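Local coordinates for protein aryl acylamidase (bacterium CSBL00001, PDB 4YJ6) that probably hydrolyses the amide bond of aryl acylamides, as a member of the amidase signature family of enzymes, at residues N196-P208 and D463-A475. Residues are numbered along the deposited sequence; the frame is centred on the assembly and turned at random.
Sequences NTYGFQPSIGRVP and DRQADLDVIAASA
The carboxylate of Asp-467, in the first turn of helix 467-480, takes up donors from the loop that follows strand 198-201. Its OD2 is met on the syn side by the backbone N of Ser-203, 3.0 Å away in a nearly straight bond. OD1 accepts three bonds, all out of the carboxylate plane: Ser-203 OG, at 2.6 Å, comes from one face, and from the other comes Arg-206, which grips it side-on in a salt bridge through NE and NH2, both 3.0 Å from OD1. The guanidinium is turned 74° from the carboxylate yet holds OD1 in its own plane; bends at chi2 and chi3 curl the arginine back to this position. Three donors on one buried oxygen would probably stabilise its negative charge. A water joins Arg-206 NH2 to Gln-465 OE1.

A second polar link lies near the other end of the strand, where Tyr-198 OH donates to Ser-474 OG over 2.8 Å. That hydroxyl in turn donates to Val-470 O, one turn back, so the tyrosine is tied to the helix backbone through the serine.

Between these links the contact is apolar. Phe-200, its CG anti to the backbone N (chi1 -168°), directs its ring at the helix, with CE1 3.5 Å from Ile-471 CD1 and 3.7 Å from Val-470 CG1.

Strand and helix run nearly antiparallel (166°), their axes 10.3 Å apart. The helix runs along strand 198-201 on one face of the large mixed sheet, in which 198-201 pairs with strands 223-228 and 443-451; helix 231-241 also touches Tyr-198 and Phe-200.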
# COMPACT_ATOMS: atom_id res chain seq x y z
N ASN A 196 1.85 8.21 -8.80
CA ASN A 196 2.12 9.57 -8.34
C ASN A 196 1.41 9.84 -7.02
O ASN A 196 0.99 10.95 -6.77
CB ASN A 196 1.67 10.64 -9.39
CG ASN A 196 2.32 11.99 -9.17
OD1 ASN A 196 3.54 12.09 -9.22
ND2 ASN A 196 1.51 13.02 -8.97
N THR A 197 1.26 8.81 -6.18
CA THR A 197 0.69 9.03 -4.86
C THR A 197 1.69 8.66 -3.76
O THR A 197 2.74 8.08 -4.02
CB THR A 197 -0.62 8.27 -4.70
OG1 THR A 197 -0.45 6.90 -5.09
CG2 THR A 197 -1.71 8.92 -5.60
N TYR A 198 1.38 9.11 -2.54
CA TYR A 198 2.27 8.89 -1.41
C TYR A 198 1.80 7.67 -0.64
O TYR A 198 0.65 7.62 -0.19
CB TYR A 198 2.24 10.13 -0.55
CG TYR A 198 3.13 10.06 0.68
CD1 TYR A 198 4.53 10.10 0.56
CD2 TYR A 198 2.59 9.95 1.96
CE1 TYR A 198 5.34 10.06 1.67
CE2 TYR A 198 3.39 9.89 3.08
CZ TYR A 198 4.77 9.94 2.94
OH TYR A 198 5.55 9.89 4.04
N GLY A 199 2.68 6.68 -0.48
CA GLY A 199 2.28 5.45 0.18
C GLY A 199 3.12 5.29 1.43
O GLY A 199 4.35 5.17 1.32
N PHE A 200 2.48 5.22 2.60
CA PHE A 200 3.22 5.17 3.87
C PHE A 200 3.13 3.78 4.50
O PHE A 200 2.03 3.35 4.90
CB PHE A 200 2.69 6.21 4.89
CG PHE A 200 3.62 6.37 6.07
CD1 PHE A 200 4.66 7.29 6.01
CD2 PHE A 200 3.49 5.58 7.19
CE1 PHE A 200 5.55 7.43 7.07
CE2 PHE A 200 4.37 5.70 8.26
CZ PHE A 200 5.42 6.62 8.18
N GLN A 201 4.28 3.09 4.60
CA GLN A 201 4.38 1.75 5.21
C GLN A 201 5.00 1.91 6.61
O GLN A 201 6.21 2.18 6.73
CB GLN A 201 5.21 0.81 4.31
CG GLN A 201 5.55 -0.57 4.98
CD GLN A 201 7.01 -0.63 5.35
OE1 GLN A 201 7.88 -0.46 4.48
NE2 GLN A 201 7.31 -0.84 6.63
N PRO A 202 4.19 1.75 7.65
CA PRO A 202 4.70 2.04 9.00
C PRO A 202 5.68 1.01 9.53
O PRO A 202 5.75 -0.12 9.01
CB PRO A 202 3.41 2.01 9.90
CG PRO A 202 2.27 1.79 8.98
CD PRO A 202 2.80 1.27 7.66
N SER A 203 6.39 1.37 10.60
CA SER A 203 7.25 0.42 11.30
C SER A 203 6.45 -0.80 11.72
O SER A 203 5.29 -0.65 12.10
CB SER A 203 7.78 1.07 12.59
OG SER A 203 8.62 2.17 12.28
N ILE A 204 7.08 -1.98 11.79
CA ILE A 204 6.34 -3.11 12.33
C ILE A 204 5.88 -2.78 13.78
O ILE A 204 6.63 -2.23 14.60
CB ILE A 204 7.16 -4.46 12.22
CG1 ILE A 204 6.32 -5.65 12.73
CG2 ILE A 204 8.49 -4.36 13.03
CD1 ILE A 204 5.01 -5.96 11.86
N GLY A 205 4.63 -3.13 14.08
CA GLY A 205 4.05 -2.85 15.40
C GLY A 205 3.43 -1.48 15.56
O GLY A 205 2.80 -1.23 16.59
N ARG A 206 3.64 -0.58 14.61
CA ARG A 206 3.11 0.78 14.71
C ARG A 206 1.60 0.81 14.51
O ARG A 206 0.88 1.45 15.27
CB ARG A 206 3.81 1.68 13.65
CG ARG A 206 3.38 3.16 13.70
CD ARG A 206 3.84 3.82 15.01
NE ARG A 206 5.29 3.92 15.02
CZ ARG A 206 6.05 3.91 16.12
NH1 ARG A 206 5.54 3.76 17.33
NH2 ARG A 206 7.38 4.07 16.00
N VAL A 207 1.12 0.13 13.48
CA VAL A 207 -0.34 -0.03 13.24
C VAL A 207 -0.69 -1.50 13.47
O VAL A 207 -0.00 -2.41 12.98
CB VAL A 207 -0.67 0.33 11.76
CG1 VAL A 207 -2.17 0.09 11.40
CG2 VAL A 207 -0.28 1.78 11.49
N PRO A 208 -1.73 -1.78 14.25
CA PRO A 208 -2.04 -3.19 14.53
C PRO A 208 -2.29 -3.98 13.26
O PRO A 208 -2.86 -3.44 12.30
CB PRO A 208 -3.37 -3.12 15.35
CG PRO A 208 -3.46 -1.71 15.88
CD PRO A 208 -2.65 -0.82 14.92
N ASP A 463 15.16 4.32 10.16
CA ASP A 463 15.61 3.32 11.13
C ASP A 463 14.37 2.67 11.73
O ASP A 463 13.25 3.20 11.61
CB ASP A 463 16.39 4.04 12.23
CG ASP A 463 17.18 3.12 13.13
OD1 ASP A 463 17.31 1.91 12.87
OD2 ASP A 463 17.72 3.66 14.12
N ARG A 464 14.56 1.52 12.36
CA ARG A 464 13.41 0.92 13.08
C ARG A 464 12.73 1.94 13.96
O ARG A 464 13.37 2.65 14.72
CB ARG A 464 13.88 -0.31 13.90
CG ARG A 464 14.32 -1.52 13.01
CD ARG A 464 13.13 -2.36 12.42
NE ARG A 464 12.38 -2.98 13.49
CZ ARG A 464 12.09 -4.26 13.66
NH1 ARG A 464 12.37 -5.26 12.78
NH2 ARG A 464 11.42 -4.55 14.72
N GLN A 465 11.39 1.99 13.86
CA GLN A 465 10.54 2.88 14.67
C GLN A 465 10.72 4.38 14.41
O GLN A 465 10.16 5.21 15.14
CB GLN A 465 10.62 2.54 16.17
CG GLN A 465 9.73 1.30 16.48
CD GLN A 465 10.10 0.66 17.79
OE1 GLN A 465 9.66 1.09 18.85
NE2 GLN A 465 10.96 -0.34 17.74
N ALA A 466 11.43 4.72 13.33
CA ALA A 466 11.63 6.13 13.01
C ALA A 466 10.60 6.63 11.99
O ALA A 466 10.92 7.31 11.01
CB ALA A 466 13.09 6.38 12.50
N ASP A 467 9.33 6.31 12.23
CA ASP A 467 8.26 6.78 11.36
C ASP A 467 8.27 8.29 11.19
O ASP A 467 8.02 8.80 10.09
CB ASP A 467 6.90 6.39 11.94
CG ASP A 467 6.74 4.89 12.14
OD1 ASP A 467 7.45 4.37 13.02
OD2 ASP A 467 5.97 4.27 11.38
N LEU A 468 8.53 9.02 12.27
CA LEU A 468 8.44 10.49 12.15
C LEU A 468 9.59 11.01 11.25
O LEU A 468 9.41 11.99 10.54
CB LEU A 468 8.53 11.17 13.53
CG LEU A 468 7.34 10.86 14.45
CD1 LEU A 468 7.29 11.77 15.70
CD2 LEU A 468 6.08 10.98 13.72
N ASP A 469 10.75 10.35 11.25
CA ASP A 469 11.85 10.78 10.37
C ASP A 469 11.41 10.61 8.91
O ASP A 469 11.77 11.41 8.04
CB ASP A 469 13.11 9.91 10.58
CG ASP A 469 13.90 10.27 11.84
OD1 ASP A 469 13.64 11.33 12.45
OD2 ASP A 469 14.82 9.47 12.20
N VAL A 470 10.68 9.54 8.63
CA VAL A 470 10.19 9.29 7.26
C VAL A 470 9.20 10.39 6.89
O VAL A 470 9.26 10.93 5.78
CB VAL A 470 9.55 7.91 7.12
CG1 VAL A 470 8.98 7.71 5.69
CG2 VAL A 470 10.59 6.82 7.42
N ILE A 471 8.27 10.70 7.79
CA ILE A 471 7.31 11.79 7.53
C ILE A 471 8.10 13.10 7.29
O ILE A 471 7.81 13.83 6.35
CB ILE A 471 6.34 12.00 8.71
CG1 ILE A 471 5.37 10.80 8.85
CG2 ILE A 471 5.56 13.28 8.54
CD1 ILE A 471 4.34 10.67 7.71
N ALA A 472 9.07 13.40 8.14
CA ALA A 472 9.79 14.69 8.04
C ALA A 472 10.48 14.80 6.67
O ALA A 472 10.38 15.83 5.96
CB ALA A 472 10.82 14.82 9.14
N ALA A 473 11.19 13.75 6.29
CA ALA A 473 11.88 13.78 4.98
C ALA A 473 10.88 13.86 3.81
O ALA A 473 11.14 14.52 2.79
CB ALA A 473 12.76 12.54 4.85
N SER A 474 9.77 13.14 3.93
CA SER A 474 8.76 13.12 2.89
C SER A 474 8.19 14.52 2.71
O SER A 474 8.00 14.97 1.58
CB SER A 474 7.61 12.14 3.26
OG SER A 474 8.10 10.81 3.35
N ALA A 475 7.84 15.17 3.81
CA ALA A 475 7.21 16.50 3.71
C ALA A 475 8.23 17.51 3.18
O ALA A 475 7.87 18.42 2.46
CB ALA A 475 6.65 16.97 5.06
O HOH W 1 8.18 3.49 18.74